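Local structure of 6-phospho-beta-glucosidase BglT (Thermotoga maritima, 1UP7) at residues A[5-10]-A[32-37]. The protein hydrolyses cellobiose 6'-phosphate to glucose 6-phosphate and glucose, with the help of NAD(+) and a manganese ion. Residues are numbered along the deposited sequence; the frame is centred on the assembly and turned at random.
With NAD (nicotinamide-adenine-dinucleotide), chain I.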
loop_
_atom_site.group_PDB
_atom_site.type_symbol
_atom_site.label_atom_id
_atom_site.label_comp_id
_atom_site.label_asym_id
_atom_site.label_seq_id
_atom_site.Cartn_x
_atom_site.Cartn_y
_atom_site.Cartn_z
ATOM N N ILE A 5 -30.573 -23.357 -10.683
ATOM C CA ILE A 5 -30.540 -22.151 -9.841
ATOM C C ILE A 5 -31.383 -22.356 -8.576
ATOM O O ILE A 5 -32.562 -22.693 -8.671
ATOM C CB ILE A 5 -31.073 -20.913 -10.613
ATOM C CG1 ILE A 5 -30.327 -20.664 -11.938
ATOM C CG2 ILE A 5 -31.083 -19.657 -9.724
ATOM C CD1 ILE A 5 -31.021 -19.570 -12.775
ATOM N N ALA A 6 -30.787 -22.151 -7.403
ATOM C CA ALA A 6 -31.558 -22.155 -6.158
ATOM C C ALA A 6 -31.954 -20.736 -5.745
ATOM O O ALA A 6 -31.174 -19.784 -5.893
ATOM C CB ALA A 6 -30.794 -22.857 -5.007
ATOM N N VAL A 7 -33.182 -20.607 -5.253
ATOM C CA VAL A 7 -33.709 -19.340 -4.784
ATOM C C VAL A 7 -34.115 -19.481 -3.309
ATOM O O VAL A 7 -35.051 -20.239 -2.980
ATOM C CB VAL A 7 -34.927 -18.848 -5.626
ATOM C CG1 VAL A 7 -35.480 -17.526 -5.051
ATOM C CG2 VAL A 7 -34.590 -18.701 -7.075
ATOM N N ILE A 8 -33.411 -18.762 -2.435
ATOM C CA ILE A 8 -33.601 -18.885 -0.988
ATOM C C ILE A 8 -34.432 -17.674 -0.517
ATOM O O ILE A 8 -33.990 -16.522 -0.586
ATOM C CB ILE A 8 -32.231 -18.996 -0.252
ATOM C CG1 ILE A 8 -31.283 -19.952 -0.989
ATOM C CG2 ILE A 8 -32.399 -19.426 1.187
ATOM C CD1 ILE A 8 -31.784 -21.367 -1.194
ATOM N N GLY A 9 -35.650 -17.970 -0.072
ATOM C CA GLY A 9 -36.670 -16.975 0.187
ATOM C C GLY A 9 -37.694 -16.931 -0.949
ATOM O O GLY A 9 -38.126 -15.852 -1.375
ATOM N N GLY A 10 -38.090 -18.108 -1.436
ATOM C CA GLY A 10 -39.004 -18.214 -2.551
ATOM C C GLY A 10 -40.346 -17.529 -2.341
ATOM O O GLY A 10 -41.008 -17.118 -3.301
ATOM N N ASP A 32 -32.035 -25.496 -16.518
ATOM C CA ASP A 32 -32.831 -26.727 -16.473
ATOM C C ASP A 32 -33.869 -26.701 -15.375
ATOM O O ASP A 32 -34.987 -27.169 -15.562
ATOM C CB ASP A 32 -31.950 -27.960 -16.366
ATOM C CG ASP A 32 -31.023 -28.085 -17.535
ATOM O OD1 ASP A 32 -31.456 -28.612 -18.581
ATOM O OD2 ASP A 32 -29.849 -27.650 -17.513
ATOM N N GLU A 33 -33.494 -26.148 -14.223
ATOM C CA GLU A 33 -34.433 -26.032 -13.120
ATOM C C GLU A 33 -34.148 -24.863 -12.182
ATOM O O GLU A 33 -33.008 -24.433 -12.002
ATOM C CB GLU A 33 -34.564 -27.351 -12.358
ATOM C CG GLU A 33 -33.236 -27.976 -11.951
ATOM C CD GLU A 33 -33.394 -29.365 -11.332
ATOM O OE1 GLU A 33 -34.062 -30.208 -11.959
ATOM O OE2 GLU A 33 -32.853 -29.611 -10.219
ATOM N N VAL A 34 -35.228 -24.326 -11.636
ATOM C CA VAL A 34 -35.163 -23.369 -10.550
ATOM C C VAL A 34 -35.835 -24.002 -9.335
ATOM O O VAL A 34 -36.995 -24.417 -9.396
ATOM C CB VAL A 34 -35.775 -22.009 -10.939
ATOM C CG1 VAL A 34 -35.650 -21.030 -9.798
ATOM C CG2 VAL A 34 -35.038 -21.461 -12.190
ATOM N N ILE A 35 -35.072 -24.127 -8.258
ATOM C CA ILE A 35 -35.601 -24.716 -7.039
ATOM C C ILE A 35 -35.711 -23.675 -5.921
ATOM O O ILE A 35 -34.795 -22.866 -5.704
ATOM C CB ILE A 35 -34.775 -25.933 -6.624
ATOM C CG1 ILE A 35 -35.453 -26.659 -5.457
ATOM C CG2 ILE A 35 -33.388 -25.499 -6.231
ATOM C CD1 ILE A 35 -35.057 -28.148 -5.353
ATOM N N PHE A 36 -36.835 -23.727 -5.219
ATOM C CA PHE A 36 -37.210 -22.719 -4.244
ATOM C C PHE A 36 -37.206 -23.297 -2.841
ATOM O O PHE A 36 -37.688 -24.408 -2.635
ATOM C CB PHE A 36 -38.612 -22.144 -4.572
ATOM C CG PHE A 36 -38.665 -21.379 -5.852
ATOM C CD1 PHE A 36 -38.330 -20.018 -5.880
ATOM C CD2 PHE A 36 -39.006 -22.012 -7.043
ATOM C CE1 PHE A 36 -38.367 -19.281 -7.077
ATOM C CE2 PHE A 36 -39.035 -21.300 -8.261
ATOM C CZ PHE A 36 -38.727 -19.913 -8.271
ATOM N N TYR A 37 -36.643 -22.541 -1.896
ATOM C CA TYR A 37 -36.711 -22.863 -0.492
ATOM C C TYR A 37 -37.167 -21.622 0.280
ATOM O O TYR A 37 -36.748 -20.497 -0.039
ATOM C CB TYR A 37 -35.355 -23.368 0.045
ATOM C CG TYR A 37 -35.395 -23.468 1.545
ATOM C CD1 TYR A 37 -36.207 -24.415 2.160
ATOM C CD2 TYR A 37 -34.724 -22.551 2.347
ATOM C CE1 TYR A 37 -36.320 -24.503 3.530
ATOM C CE2 TYR A 37 -34.819 -22.626 3.747
ATOM C CZ TYR A 37 -35.625 -23.617 4.327
ATOM O OH TYR A 37 -35.765 -23.720 5.699
HETATM P PA NAD I . -39.748 -10.713 2.611
HETATM O O1A NAD I . -40.176 -10.360 3.979
HETATM O O2A NAD I . -40.888 -11.019 1.615
HETATM O O5B NAD I . -38.800 -12.012 2.809
HETATM C C5B NAD I . -38.587 -12.889 1.734
HETATM C C4B NAD I . -38.816 -14.329 2.174
HETATM O O4B NAD I . -37.755 -14.768 3.020
HETATM C C3B NAD I . -40.106 -14.573 2.947
HETATM O O3B NAD I . -40.908 -15.463 2.185
HETATM C C2B NAD I . -39.659 -15.216 4.261
HETATM O O2B NAD I . -40.521 -16.257 4.671
HETATM C C1B NAD I . -38.313 -15.788 3.853
HETATM N N9A NAD I . -37.387 -16.051 4.951
HETATM C C8A NAD I . -37.204 -15.371 6.140
HETATM N N7A NAD I . -36.196 -15.994 6.789
HETATM C C5A NAD I . -35.704 -16.997 6.038
HETATM C C6A NAD I . -34.703 -17.941 6.225
HETATM N N6A NAD I . -33.969 -17.972 7.333
HETATM N N1A NAD I . -34.466 -18.882 5.231
HETATM C C2A NAD I . -35.230 -18.892 4.076
HETATM N N3A NAD I . -36.237 -17.971 3.917
HETATM C C4A NAD I . -36.463 -17.050 4.881
HETATM O O3 NAD I . -38.858 -9.475 2.100
HETATM P PN NAD I . -38.496 -9.050 0.598
HETATM O O1N NAD I . -39.056 -7.680 0.484
HETATM O O2N NAD I . -38.824 -10.055 -0.391
HETATM O O5D NAD I . -36.898 -8.997 0.585
HETATM C C5D NAD I . -36.054 -10.010 1.099
HETATM C C4D NAD I . -34.658 -9.402 1.312
HETATM O O4D NAD I . -34.074 -8.920 0.103
HETATM C C3D NAD I . -34.692 -8.206 2.251
HETATM O O3D NAD I . -33.563 -8.332 3.061
HETATM C C2D NAD I . -34.577 -6.989 1.339
HETATM O O2D NAD I . -33.968 -5.852 1.927
HETATM C C1D NAD I . -33.836 -7.509 0.128
HETATM N N1N NAD I . -34.473 -7.030 -1.101
HETATM C C2N NAD I . -34.799 -8.012 -2.009
HETATM C C3N NAD I . -35.401 -7.711 -3.206
HETATM C C7N NAD I . -35.748 -8.843 -4.145
HETATM O O7N NAD I . -35.495 -8.786 -5.536
HETATM N N7N NAD I . -36.307 -9.945 -3.620
HETATM C C4N NAD I . -35.672 -6.366 -3.470
HETATM C C5N NAD I . -35.340 -5.345 -2.558
HETATM C C6N NAD I . -34.729 -5.698 -1.354
#
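Val-7 and Phe-36 sit side by side on one face of a parallel strand pair, and their fit shows how the first beta-alpha-beta unit of a Rossmann fold is packed. The ring of Phe-36 lies obliquely against the valine, with CD1 3.6 Å from Val-7 CB. Both valine methyls meet the ring: CG1, anti to the backbone N (chi1 178°), lies against CD1 and CE1, and CG2 touches CE1 while also reaching Val-34 CG1 at 3.7 Å. CG2 thus fills the angle between Val-34 and the ring. With both methyls gone in an alanine, a gap would probably open between Val-34 and Phe-36, leaving the ring less firmly seated. Beyond Val-7 the chain turns, and the bare CA of Gly-10 comes to 3.8 Å from Phe-36 CD1; a CB at Gly-10 would press on Phe-36 CB. Helix 15-25, which links the two strands, lies over this face through Leu-18, Val-19 and Leu-22.

The face of Ala-6 and Ile-8 pairs a small bump with a methyl and an isoleucine with a ring edge. Ile-35 CG2 meets Ala-6 CB at 3.9 Å, and Ile-8 CG2 touches the edge of the Tyr-37 ring, whose CE2 in turn lies 3.8 Å from C2A of the NAD adenine.

Between the faces, four backbone hydrogen bonds alternate along the pair, from Ile-5 N on Glu-33 O to Tyr-37 N on Val-7 O. Tyr-37 O then takes two donors: Gly-9 N at 2.8 Å, nearly in line with the carbonyl, and Gly-10 N from above its plane. At Gly-9 a CB would crowd O4B of NAD and the preceding carbonyl. The backbone bonds thus set the parallel register and apolar packing closes the Val-7 and Phe-36 face, while the two glycine amides on one carbonyl carry the bonding past the strand end and place the glycine-rich turn beside the adenosine half of the cofactor.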